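Side-chain contacts in fructose-bisphosphatase (Pyrococcus horikoshii, PDB 1VDW), which probably hydrolyses fructose 1,6-bisphosphate to fructose 6-phosphate and phosphate with magnesium, working as a homodimer of the inositol monophosphatase superfamily: residues A[78-83]-A[226-231]; A[123-128]-A[182-187]; A[150-155]-A[176-181]; A[215-218]-A[222-225]. All blocks are in the same frame, centred on the assembly; numbering follows the deposited sequence.

Interaction 1: residues A[78-83]-A[226-231]; sequences DYTVVV and ITFSAT
The main apolar element is a CH-pi contact: the methyl of Thr-80 sits over the ring of Phe-228, CG2 lying 3.9 Å from the ring centroid and 17° off the ring normal. CG2 is displaced from the centre toward the rim, closest to Phe-228 CD1 at 3.8 Å. The first torsion of Thr-80 (chi1 -57°) decides which branch does this, since it sets CG2 trans to the backbone N and keeps OG1 beside that nitrogen; OG1 is hydrogen-bonded to Asn-64. The second apolar contact comes from Val-82, whose CG2 meets Phe-228 CD1 at 3.7 Å near the ring plane, with the two side chains crossing at about a right angle. One ring is therefore touched on a face by one residue of strand 79-84 and at its rim by the residue two further on.

The contact itself is apolar; two turns, each closed by a bond inside 226-231, shape that segment. Phe-228 is the centre of an inverse gamma turn, marked by a weak bond from Ser-229 N to Thr-227 O at 3.0 Å. An ST turn follows, in which Ser-229 OG accepts from Thr-231 N at 3.2 Å and 159°.

Two further groups meet the ring: Phe-106 packs edge-to-face against Phe-228, and Lys-109 makes a cation-pi contact with it. The connection between strands 215-217 and 234-239 is thus pinned to the eight-stranded sheet, where 79-84 runs beside 64-67 and 100-107, while Val-82 also packs on Thr-200 and Ala-203 of helix 199-211.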
loop_
_atom_site.group_PDB
_atom_site.type_symbol
_atom_site.label_atom_id
_atom_site.label_comp_id
_atom_site.label_asym_id
_atom_site.label_seq_id
_atom_site.Cartn_x
_atom_site.Cartn_y
_atom_site.Cartn_z
ATOM N N ASP A 78 -33.912 -10.573 -11.761
ATOM C CA ASP A 78 -34.030 -11.027 -10.385
ATOM C C ASP A 78 -32.643 -11.039 -9.734
ATOM O O ASP A 78 -32.493 -11.405 -8.568
ATOM C CB ASP A 78 -34.679 -12.420 -10.342
ATOM C CG ASP A 78 -34.026 -13.410 -11.292
ATOM O OD1 ASP A 78 -33.585 -12.999 -12.388
ATOM O OD2 ASP A 78 -33.971 -14.612 -10.951
ATOM N N TYR A 79 -31.641 -10.617 -10.502
ATOM C CA TYR A 79 -30.257 -10.546 -10.038
ATOM C C TYR A 79 -29.693 -9.149 -10.250
ATOM O O TYR A 79 -29.952 -8.515 -11.271
ATOM C CB TYR A 79 -29.391 -11.551 -10.799
ATOM C CG TYR A 79 -29.595 -12.982 -10.373
ATOM C CD1 TYR A 79 -28.955 -13.492 -9.245
ATOM C CD2 TYR A 79 -30.436 -13.831 -11.095
ATOM C CE1 TYR A 79 -29.147 -14.813 -8.844
ATOM C CE2 TYR A 79 -30.635 -15.149 -10.703
ATOM C CZ TYR A 79 -29.987 -15.635 -9.578
ATOM O OH TYR A 79 -30.179 -16.941 -9.189
ATOM N N THR A 80 -28.911 -8.681 -9.283
ATOM C CA THR A 80 -28.291 -7.365 -9.366
ATOM C C THR A 80 -26.814 -7.492 -9.021
ATOM O O THR A 80 -26.450 -8.149 -8.050
ATOM C CB THR A 80 -28.931 -6.367 -8.383
ATOM O OG1 THR A 80 -30.337 -6.284 -8.637
ATOM C CG2 THR A 80 -28.318 -4.981 -8.551
ATOM N N VAL A 81 -25.970 -6.871 -9.831
ATOM C CA VAL A 81 -24.540 -6.908 -9.588
ATOM C C VAL A 81 -24.082 -5.497 -9.217
ATOM O O VAL A 81 -24.405 -4.528 -9.908
ATOM C CB VAL A 81 -23.780 -7.432 -10.837
ATOM C CG1 VAL A 81 -24.315 -8.802 -11.226
ATOM C CG2 VAL A 81 -23.915 -6.455 -11.993
ATOM N N VAL A 82 -23.360 -5.393 -8.102
ATOM C CA VAL A 82 -22.838 -4.120 -7.595
ATOM C C VAL A 82 -21.334 -4.223 -7.804
ATOM O O VAL A 82 -20.655 -5.007 -7.135
ATOM C CB VAL A 82 -23.176 -3.955 -6.101
ATOM C CG1 VAL A 82 -22.611 -2.649 -5.568
ATOM C CG2 VAL A 82 -24.689 -3.989 -5.916
ATOM N N VAL A 83 -20.815 -3.412 -8.719
ATOM C CA VAL A 83 -19.414 -3.517 -9.086
ATOM C C VAL A 83 -18.562 -2.259 -9.152
ATOM O O VAL A 83 -19.055 -1.149 -9.354
ATOM C CB VAL A 83 -19.333 -4.227 -10.471
ATOM C CG1 VAL A 83 -20.079 -3.412 -11.511
ATOM C CG2 VAL A 83 -17.890 -4.424 -10.889
ATOM N N ILE A 226 -25.838 -3.019 2.335
ATOM C CA ILE A 226 -25.466 -2.694 0.968
ATOM C C ILE A 226 -26.723 -2.385 0.167
ATOM O O ILE A 226 -27.590 -3.243 0.003
ATOM C CB ILE A 226 -24.716 -3.863 0.291
ATOM C CG1 ILE A 226 -23.430 -4.175 1.063
ATOM C CG2 ILE A 226 -24.402 -3.511 -1.157
ATOM C CD1 ILE A 226 -22.482 -2.997 1.187
ATOM N N THR A 227 -26.820 -1.153 -0.318
ATOM C CA THR A 227 -27.972 -0.733 -1.107
ATOM C C THR A 227 -27.571 -0.682 -2.573
ATOM O O THR A 227 -26.384 -0.604 -2.898
ATOM C CB THR A 227 -28.463 0.662 -0.688
ATOM O OG1 THR A 227 -27.438 1.627 -0.956
ATOM C CG2 THR A 227 -28.805 0.687 0.793
ATOM N N PHE A 228 -28.559 -0.727 -3.461
ATOM C CA PHE A 228 -28.282 -0.684 -4.889
ATOM C C PHE A 228 -28.207 0.752 -5.384
ATOM O O PHE A 228 -28.935 1.154 -6.294
ATOM C CB PHE A 228 -29.354 -1.456 -5.661
ATOM C CG PHE A 228 -29.453 -2.903 -5.273
ATOM C CD1 PHE A 228 -28.305 -3.654 -5.038
ATOM C CD2 PHE A 228 -30.690 -3.522 -5.156
ATOM C CE1 PHE A 228 -28.390 -4.999 -4.692
ATOM C CE2 PHE A 228 -30.784 -4.867 -4.811
ATOM C CZ PHE A 228 -29.634 -5.606 -4.578
ATOM N N SER A 229 -27.313 1.519 -4.773
ATOM C CA SER A 229 -27.113 2.914 -5.131
ATOM C C SER A 229 -25.649 3.159 -5.470
ATOM O O SER A 229 -24.756 2.520 -4.912
ATOM C CB SER A 229 -27.528 3.821 -3.971
ATOM O OG SER A 229 -27.241 5.177 -4.260
ATOM N N ALA A 230 -25.408 4.086 -6.390
ATOM C CA ALA A 230 -24.049 4.419 -6.794
ATOM C C ALA A 230 -23.709 5.835 -6.347
ATOM O O ALA A 230 -22.616 6.332 -6.613
ATOM C CB ALA A 230 -23.913 4.301 -8.307
ATOM N N THR A 231 -24.651 6.473 -5.656
ATOM C CA THR A 231 -24.467 7.842 -5.183
ATOM C C THR A 231 -24.459 7.975 -3.659
ATOM O O THR A 231 -23.899 8.927 -3.116
ATOM C CB THR A 231 -25.568 8.761 -5.741
ATOM O OG1 THR A 231 -26.852 8.271 -5.338
ATOM C CG2 THR A 231 -25.502 8.802 -7.260
#

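Interaction 2: residues A[123-128]-A[182-187]; sequences RLYEGI and LARGAL
One direct hydrogen bond joins the two segments, from Arg-184 NE to Tyr-125 OH at 3.1 Å with an N-H...O angle of 160°. The hydroxyl lies in the guanidinium plane of Arg-184, and the phenol ring and guanidinium are nearly coplanar, 24° apart, so the groups meet edge to edge. Arg-184 reaches the ring from a helix end: CG stands between its backbone N and carbonyl carbon (chi1 67°), and the chain is then extended to NE. The same OH is also hydrogen-bonded to Glu-118, so at least two partners hold it.

Packing accompanies that bond, with Arg-184 CD resting 3.7 Å from Tyr-125 CE1 at the ring edge.

Charge is the third element. Arg-123 NH1 and Arg-184 NH2 come within 3.2 Å as two donors, their guanidinium planes steeply inclined to each other and their side chains crossing at about a right angle. Other acceptors probably offset the like charges: Arg-123 makes a salt bridge to Glu-118 and a hydrogen bond to Gly-95 O of the second subunit, and Arg-184 NH1 is hydrogen-bonded to Asn-94 O of that subunit. The pair therefore belongs to the homodimer interface.

Behind Arg-184, Gly-185 closes the helix in a Schellman motif with positive phi, its N bonded to Leu-182 O at 3.2 Å. Strand 123-128, set between 110-118 and 132-135, thus meets the C-terminal end of helix 175-184, with Tyr-125 also packing on Ala-180 and Tyr-181 and Leu-135 touching all three contacting side chains.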
loop_
_atom_site.group_PDB
_atom_site.type_symbol
_atom_site.label_atom_id
_atom_site.label_comp_id
_atom_site.label_asym_id
_atom_site.label_seq_id
_atom_site.Cartn_x
_atom_site.Cartn_y
_atom_site.Cartn_z
ATOM N N ARG A 123 -4.334 -12.958 -7.036
ATOM C CA ARG A 123 -5.221 -13.445 -5.990
ATOM C C ARG A 123 -6.696 -13.260 -6.264
ATOM O O ARG A 123 -7.141 -12.162 -6.611
ATOM C CB ARG A 123 -4.924 -12.744 -4.671
ATOM C CG ARG A 123 -3.648 -13.126 -4.005
ATOM C CD ARG A 123 -3.496 -12.225 -2.800
ATOM N NE ARG A 123 -2.215 -12.382 -2.139
ATOM C CZ ARG A 123 -1.706 -11.504 -1.280
ATOM N NH1 ARG A 123 -2.368 -10.385 -0.968
ATOM N NH2 ARG A 123 -0.524 -11.747 -0.734
ATOM N N LEU A 124 -7.459 -14.328 -6.087
ATOM C CA LEU A 124 -8.899 -14.244 -6.259
ATOM C C LEU A 124 -9.561 -14.518 -4.918
ATOM O O LEU A 124 -9.487 -15.636 -4.402
ATOM C CB LEU A 124 -9.415 -15.256 -7.291
ATOM C CG LEU A 124 -10.943 -15.245 -7.469
ATOM C CD1 LEU A 124 -11.392 -13.888 -7.983
ATOM C CD2 LEU A 124 -11.374 -16.342 -8.437
ATOM N N TYR A 125 -10.168 -13.484 -4.336
ATOM C CA TYR A 125 -10.884 -13.616 -3.072
ATOM C C TYR A 125 -12.343 -13.848 -3.431
ATOM O O TYR A 125 -12.892 -13.157 -4.295
ATOM C CB TYR A 125 -10.813 -12.328 -2.247
ATOM C CG TYR A 125 -9.436 -11.895 -1.817
ATOM C CD1 TYR A 125 -8.982 -12.144 -0.524
ATOM C CD2 TYR A 125 -8.602 -11.193 -2.690
ATOM C CE1 TYR A 125 -7.725 -11.693 -0.107
ATOM C CE2 TYR A 125 -7.353 -10.742 -2.285
ATOM C CZ TYR A 125 -6.925 -10.994 -0.997
ATOM O OH TYR A 125 -5.690 -10.529 -0.594
ATOM N N GLU A 126 -12.967 -14.813 -2.766
ATOM C CA GLU A 126 -14.367 -15.109 -3.017
ATOM C C GLU A 126 -15.135 -15.209 -1.713
ATOM O O GLU A 126 -14.625 -15.696 -0.705
ATOM C CB GLU A 126 -14.514 -16.423 -3.788
ATOM C CG GLU A 126 -13.891 -16.405 -5.167
ATOM C CD GLU A 126 -14.009 -17.746 -5.858
ATOM O OE1 GLU A 126 -14.911 -17.907 -6.711
ATOM O OE2 GLU A 126 -13.206 -18.639 -5.530
ATOM N N GLY A 127 -16.372 -14.733 -1.745
ATOM C CA GLY A 127 -17.226 -14.790 -0.579
ATOM C C GLY A 127 -18.512 -15.475 -0.985
ATOM O O GLY A 127 -19.168 -15.065 -1.943
ATOM N N ILE A 128 -18.852 -16.539 -0.269
ATOM C CA ILE A 128 -20.065 -17.290 -0.551
ATOM C C ILE A 128 -20.853 -17.385 0.744
ATOM O O ILE A 128 -20.579 -18.239 1.587
ATOM C CB ILE A 128 -19.739 -18.711 -1.052
ATOM C CG1 ILE A 128 -18.792 -18.632 -2.252
ATOM C CG2 ILE A 128 -21.030 -19.434 -1.427
ATOM C CD1 ILE A 128 -18.262 -19.980 -2.723
ATOM N N LEU A 182 -8.544 -7.657 5.593
ATOM C CA LEU A 182 -9.181 -7.900 6.881
ATOM C C LEU A 182 -9.750 -9.323 6.878
ATOM O O LEU A 182 -9.593 -10.075 7.845
ATOM C CB LEU A 182 -10.314 -6.897 7.096
ATOM C CG LEU A 182 -11.279 -7.169 8.253
ATOM C CD1 LEU A 182 -10.546 -7.088 9.583
ATOM C CD2 LEU A 182 -12.415 -6.162 8.195
ATOM N N ALA A 183 -10.383 -9.692 5.769
ATOM C CA ALA A 183 -11.003 -11.000 5.631
ATOM C C ALA A 183 -10.046 -12.173 5.784
ATOM O O ALA A 183 -10.440 -13.234 6.269
ATOM C CB ALA A 183 -11.722 -11.092 4.292
ATOM N N ARG A 184 -8.793 -12.006 5.371
ATOM C CA ARG A 184 -7.855 -13.119 5.483
ATOM C C ARG A 184 -6.881 -13.000 6.648
ATOM O O ARG A 184 -5.981 -13.825 6.797
ATOM C CB ARG A 184 -7.091 -13.328 4.169
ATOM C CG ARG A 184 -6.142 -12.215 3.779
ATOM C CD ARG A 184 -5.356 -12.597 2.525
ATOM N NE ARG A 184 -4.495 -11.508 2.071
ATOM C CZ ARG A 184 -3.343 -11.172 2.642
ATOM N NH1 ARG A 184 -2.892 -11.847 3.688
ATOM N NH2 ARG A 184 -2.661 -10.131 2.190
ATOM N N GLY A 185 -7.048 -11.967 7.464
ATOM C CA GLY A 185 -6.197 -11.808 8.632
ATOM C C GLY A 185 -4.918 -10.999 8.521
ATOM O O GLY A 185 -3.996 -11.198 9.315
ATOM N N ALA A 186 -4.853 -10.083 7.558
ATOM C CA ALA A 186 -3.674 -9.243 7.373
ATOM C C ALA A 186 -3.835 -7.899 8.086
ATOM O O ALA A 186 -2.874 -7.139 8.213
ATOM C CB ALA A 186 -3.422 -9.029 5.887
ATOM N N LEU A 187 -5.057 -7.619 8.536
ATOM C CA LEU A 187 -5.401 -6.398 9.267
ATOM C C LEU A 187 -6.459 -6.770 10.298
ATOM O O LEU A 187 -7.158 -7.775 10.142
ATOM C CB LEU A 187 -5.986 -5.331 8.334
ATOM C CG LEU A 187 -5.059 -4.686 7.305
ATOM C CD1 LEU A 187 -5.886 -3.794 6.379
ATOM C CD2 LEU A 187 -3.968 -3.891 8.006
#

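Interaction 3: residues A[150-155]-A[176-181]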
loop_
_atom_site.group_PDB
_atom_site.type_symbol
_atom_site.label_atom_id
_atom_site.label_comp_id
_atom_site.label_asym_id
_atom_site.label_seq_id
_atom_site.Cartn_x
_atom_site.Cartn_y
_atom_site.Cartn_z
ATOM N N SER A 150 -3.560 -3.557 13.873
ATOM C CA SER A 150 -3.040 -2.961 12.648
ATOM C C SER A 150 -4.310 -2.696 11.857
ATOM O O SER A 150 -5.100 -3.612 11.630
ATOM C CB SER A 150 -2.151 -3.945 11.891
ATOM O OG SER A 150 -1.001 -4.269 12.648
ATOM N N ILE A 151 -4.513 -1.455 11.435
ATOM C CA ILE A 151 -5.739 -1.126 10.726
ATOM C C ILE A 151 -5.554 -0.265 9.494
ATOM O O ILE A 151 -4.518 0.367 9.314
ATOM C CB ILE A 151 -6.722 -0.353 11.660
ATOM C CG1 ILE A 151 -6.231 1.087 11.881
ATOM C CG2 ILE A 151 -6.841 -1.077 13.002
ATOM C CD1 ILE A 151 -7.270 2.007 12.518
ATOM N N SER A 152 -6.566 -0.286 8.632
ATOM C CA SER A 152 -6.618 0.602 7.479
ATOM C C SER A 152 -7.429 1.773 8.047
ATOM O O SER A 152 -8.430 1.558 8.741
ATOM C CB SER A 152 -7.341 -0.061 6.309
ATOM O OG SER A 152 -7.768 0.887 5.349
ATOM N N PHE A 153 -6.999 2.996 7.760
ATOM C CA PHE A 153 -7.664 4.168 8.314
ATOM C C PHE A 153 -7.733 5.331 7.337
ATOM O O PHE A 153 -6.713 5.752 6.788
ATOM C CB PHE A 153 -6.918 4.581 9.598
ATOM C CG PHE A 153 -7.539 5.736 10.350
ATOM C CD1 PHE A 153 -8.921 5.863 10.476
ATOM C CD2 PHE A 153 -6.723 6.659 10.999
ATOM C CE1 PHE A 153 -9.477 6.892 11.242
ATOM C CE2 PHE A 153 -7.271 7.688 11.765
ATOM C CZ PHE A 153 -8.649 7.801 11.885
ATOM N N TYR A 154 -8.952 5.829 7.130
ATOM C CA TYR A 154 -9.226 6.968 6.254
ATOM C C TYR A 154 -10.116 7.953 7.009
ATOM O O TYR A 154 -11.176 7.577 7.516
ATOM C CB TYR A 154 -10.008 6.555 5.004
ATOM C CG TYR A 154 -9.303 5.658 4.013
ATOM C CD1 TYR A 154 -8.797 6.174 2.820
ATOM C CD2 TYR A 154 -9.224 4.289 4.223
ATOM C CE1 TYR A 154 -8.241 5.346 1.858
ATOM C CE2 TYR A 154 -8.666 3.450 3.266
ATOM C CZ TYR A 154 -8.184 3.990 2.086
ATOM O OH TYR A 154 -7.665 3.174 1.114
ATOM N N THR A 155 -9.692 9.209 7.075
ATOM C CA THR A 155 -10.483 10.245 7.728
ATOM C C THR A 155 -10.106 11.598 7.149
ATOM O O THR A 155 -9.015 11.771 6.610
ATOM C CB THR A 155 -10.255 10.280 9.250
ATOM O OG1 THR A 155 -11.097 11.289 9.827
ATOM C CG2 THR A 155 -8.803 10.594 9.569
ATOM N N ALA A 176 -11.400 -2.099 -1.421
ATOM C CA ALA A 176 -11.755 -3.497 -1.645
ATOM C C ALA A 176 -10.635 -4.391 -1.135
ATOM O O ALA A 176 -10.888 -5.413 -0.494
ATOM C CB ALA A 176 -12.000 -3.762 -3.132
ATOM N N LEU A 177 -9.394 -4.017 -1.420
ATOM C CA LEU A 177 -8.265 -4.808 -0.956
ATOM C C LEU A 177 -8.120 -4.728 0.548
ATOM O O LEU A 177 -7.783 -5.717 1.194
ATOM C CB LEU A 177 -6.959 -4.347 -1.602
ATOM C CG LEU A 177 -6.820 -4.633 -3.094
ATOM C CD1 LEU A 177 -5.436 -4.215 -3.541
ATOM C CD2 LEU A 177 -7.045 -6.119 -3.374
ATOM N N GLU A 178 -8.368 -3.557 1.119
ATOM C CA GLU A 178 -8.220 -3.442 2.554
ATOM C C GLU A 178 -9.239 -4.329 3.263
ATOM O O GLU A 178 -8.917 -4.975 4.256
ATOM C CB GLU A 178 -8.276 -1.963 2.947
ATOM C CG GLU A 178 -6.942 -1.304 2.568
ATOM C CD GLU A 178 -6.996 0.197 2.402
ATOM O OE1 GLU A 178 -7.751 0.675 1.532
ATOM O OE2 GLU A 178 -6.263 0.903 3.132
ATOM N N LEU A 179 -10.452 -4.405 2.729
ATOM C CA LEU A 179 -11.467 -5.276 3.305
ATOM C C LEU A 179 -11.085 -6.748 3.078
ATOM O O LEU A 179 -11.308 -7.589 3.950
ATOM C CB LEU A 179 -12.834 -4.967 2.692
ATOM C CG LEU A 179 -13.447 -3.660 3.210
ATOM C CD1 LEU A 179 -14.618 -3.255 2.334
ATOM C CD2 LEU A 179 -13.893 -3.841 4.662
ATOM N N ALA A 180 -10.511 -7.059 1.918
ATOM C CA ALA A 180 -10.078 -8.423 1.629
ATOM C C ALA A 180 -8.948 -8.806 2.589
ATOM O O ALA A 180 -8.862 -9.951 3.040
ATOM C CB ALA A 180 -9.601 -8.531 0.182
ATOM N N TYR A 181 -8.073 -7.849 2.888
ATOM C CA TYR A 181 -6.965 -8.102 3.802
ATOM C C TYR A 181 -7.514 -8.396 5.191
ATOM O O TYR A 181 -7.003 -9.268 5.894
ATOM C CB TYR A 181 -6.014 -6.906 3.853
ATOM C CG TYR A 181 -5.171 -6.701 2.607
ATOM C CD1 TYR A 181 -5.199 -7.606 1.542
ATOM C CD2 TYR A 181 -4.349 -5.582 2.495
ATOM C CE1 TYR A 181 -4.426 -7.392 0.391
ATOM C CE2 TYR A 181 -3.581 -5.362 1.358
ATOM C CZ TYR A 181 -3.624 -6.267 0.314
ATOM O OH TYR A 181 -2.866 -6.014 -0.805
#
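Strand 150-154 of the five-stranded sheet is tied to helix 175-184 through one buried carboxylate, that of Glu-178, which takes bonds from two strand hydroxyls. Tyr-154 OH donates to Glu-178 OE1 at a short 2.5 Å, using the syn lone pair of that oxygen. OE1 lies in the plane of the phenol ring at its edge, while the ring and carboxylate planes are 68° apart.

Ser-152 OG donates to Glu-178 OE2 at 2.7 Å from a different direction, 76° out of the carboxylate plane. This holds for the conformer given, one of two deposited, in which OG stands trans to the backbone N (chi1 162°). The glutamate chain is extended beyond CG, which carries its carboxylate from the helix across to the strand.

Two backbone amides complete the network: Leu-172 N bonds to Glu-178 OE2 and Gly-173 N to Tyr-154 OH, so the connection leading into the helix joins it too. At the start of that helix Ala-176 N bonds to Asp-87, a predicted magnesium ligand. The helix packs through Ala-176 and Leu-177 on strand 110-118, while strand 150-154 runs between 168-170 and 189-193.

Interaction 4: residues A[215-218]-A[222-225]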
loop_
_atom_site.group_PDB
_atom_site.type_symbol
_atom_site.label_atom_id
_atom_site.label_comp_id
_atom_site.label_asym_id
_atom_site.label_seq_id
_atom_site.Cartn_x
_atom_site.Cartn_y
_atom_site.Cartn_z
ATOM N N ILE A 215 -17.012 -8.054 11.539
ATOM C CA ILE A 215 -18.195 -7.308 11.928
ATOM C C ILE A 215 -18.051 -6.002 11.152
ATOM O O ILE A 215 -16.994 -5.368 11.202
ATOM C CB ILE A 215 -18.196 -7.019 13.440
ATOM C CG1 ILE A 215 -18.161 -8.341 14.214
ATOM C CG2 ILE A 215 -19.437 -6.217 13.821
ATOM C CD1 ILE A 215 -17.886 -8.177 15.689
ATOM N N VAL A 216 -19.086 -5.608 10.418
ATOM C CA VAL A 216 -19.024 -4.383 9.624
ATOM C C VAL A 216 -20.186 -3.464 9.978
ATOM O O VAL A 216 -21.343 -3.752 9.663
ATOM C CB VAL A 216 -19.068 -4.696 8.107
ATOM C CG1 VAL A 216 -18.845 -3.426 7.304
ATOM C CG2 VAL A 216 -18.013 -5.746 7.755
ATOM N N LYS A 217 -19.871 -2.348 10.625
ATOM C CA LYS A 217 -20.902 -1.407 11.041
ATOM C C LYS A 217 -20.671 0.012 10.546
ATOM O O LYS A 217 -19.604 0.336 10.014
ATOM C CB LYS A 217 -21.010 -1.425 12.569
ATOM C CG LYS A 217 -21.504 -2.761 13.109
ATOM C CD LYS A 217 -21.470 -2.826 14.625
ATOM C CE LYS A 217 -22.083 -4.127 15.118
ATOM N NZ LYS A 217 -22.033 -4.258 16.602
ATOM N N ASP A 218 -21.689 0.853 10.705
ATOM C CA ASP A 218 -21.600 2.245 10.296
ATOM C C ASP A 218 -21.333 3.118 11.516
ATOM O O ASP A 218 -21.074 2.608 12.607
ATOM C CB ASP A 218 -22.885 2.704 9.584
ATOM C CG ASP A 218 -24.140 2.542 10.436
ATOM O OD1 ASP A 218 -24.052 2.571 11.680
ATOM O OD2 ASP A 218 -25.232 2.406 9.844
ATOM N N LYS A 222 -24.553 0.284 13.675
ATOM C CA LYS A 222 -25.467 -0.688 13.085
ATOM C C LYS A 222 -24.806 -1.378 11.903
ATOM O O LYS A 222 -23.978 -0.783 11.211
ATOM C CB LYS A 222 -26.746 0.005 12.611
ATOM C CG LYS A 222 -27.631 0.533 13.730
ATOM C CD LYS A 222 -28.235 -0.616 14.526
ATOM C CE LYS A 222 -29.261 -0.118 15.535
ATOM N NZ LYS A 222 -29.882 -1.250 16.280
ATOM N N ASP A 223 -25.171 -2.633 11.671
ATOM C CA ASP A 223 -24.605 -3.380 10.557
ATOM C C ASP A 223 -24.813 -2.624 9.259
ATOM O O ASP A 223 -25.897 -2.105 8.994
ATOM C CB ASP A 223 -25.249 -4.766 10.443
ATOM C CG ASP A 223 -24.821 -5.698 11.552
ATOM O OD1 ASP A 223 -23.611 -5.745 11.851
ATOM O OD2 ASP A 223 -25.691 -6.392 12.121
ATOM N N VAL A 224 -23.763 -2.557 8.451
ATOM C CA VAL A 224 -23.843 -1.867 7.176
ATOM C C VAL A 224 -24.763 -2.633 6.232
ATOM O O VAL A 224 -24.694 -3.856 6.145
ATOM C CB VAL A 224 -22.446 -1.743 6.529
ATOM C CG1 VAL A 224 -22.562 -1.137 5.135
ATOM C CG2 VAL A 224 -21.554 -0.882 7.406
ATOM N N GLU A 225 -25.634 -1.903 5.544
ATOM C CA GLU A 225 -26.556 -2.508 4.593
ATOM C C GLU A 225 -26.178 -2.063 3.189
ATOM O O GLU A 225 -26.189 -0.871 2.886
ATOM C CB GLU A 225 -27.998 -2.087 4.885
ATOM C CG GLU A 225 -28.539 -2.573 6.217
ATOM C CD GLU A 225 -30.010 -2.250 6.395
ATOM O OE1 GLU A 225 -30.372 -1.057 6.319
ATOM O OE2 GLU A 225 -30.805 -3.190 6.612
HETATM O O HOH W 1 -21.620 -7.043 10.283
HETATM O O HOH W 2 -26.638 0.508 8.561
#
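Val-216 CG1 and Val-224 CG2 meet at 3.7 Å on the packed side of this contact, which faces the protein interior. The same Val-224 methyl presses on the backbone of Lys-217, 3.4 Å from its carbonyl C. Val-206 of helix 199-211 and Ala-238 of strand 234-239 pack on Val-216, and Ile-236 on Val-224.

The backbones themselves are closely joined in antiparallel fashion. Lys-217 and Asp-223 form a single bridge as a non-hydrogen-bonded pair, their CA atoms 4.2 Å apart, flanked by Val-224 N to Val-216 O at 3.0 Å (167°) and Asp-218 N to Lys-222 O at 2.9 Å. This is a hairpin-like reversal after the edge strand 215-217, with one bridged pair and no second regular strand. Asp-218 braces its turn: with CG between backbone N and carbonyl carbon (chi1 58°), OD1 accepts from Lys-222 N at 3.1 Å, the donor standing 47° out of the carboxylate plane. OD1 also takes the N-H of Asp-220, as in an Asx turn.

On the solvent side the groups meet loosely or through water. One water accepts from Val-216 N and donates to Asp-223 OD1, at 2.8 Å from the latter; another donates to both Asp-218 OD2 and Asp-223 O. Lys-217 passes Asp-223 obliquely, CG 3.9 Å from OD1, but its NZ turns to a salt bridge with Glu-242 at the start of helix 242-250.

In the fold
Segments 78-83 and 226-231 of interaction 1 bracket the other three contacts in the sequence: 3 lies between the segments of 2, and 4 follows both. Interactions 1 and 2 reach the same eight-stranded sheet, their centres about 21 Å apart. Interactions 3 and 4 reach the five-stranded sheet, with centres about 15 Å apart. Interactions 2 and 3 share helix 175-184 and touch, with a probable hydrogen bond from Ala-186 N to Tyr-181 O at 2.8 Å. Interactions 4 and 1 adjoin along the chain, though their centres are about 17 Å apart. Helices 175-184 and 199-211 contact both sheets, so the contacts tie these together, with helix 175-184 touching both the second subunit and the predicted metal ligand Asp-87.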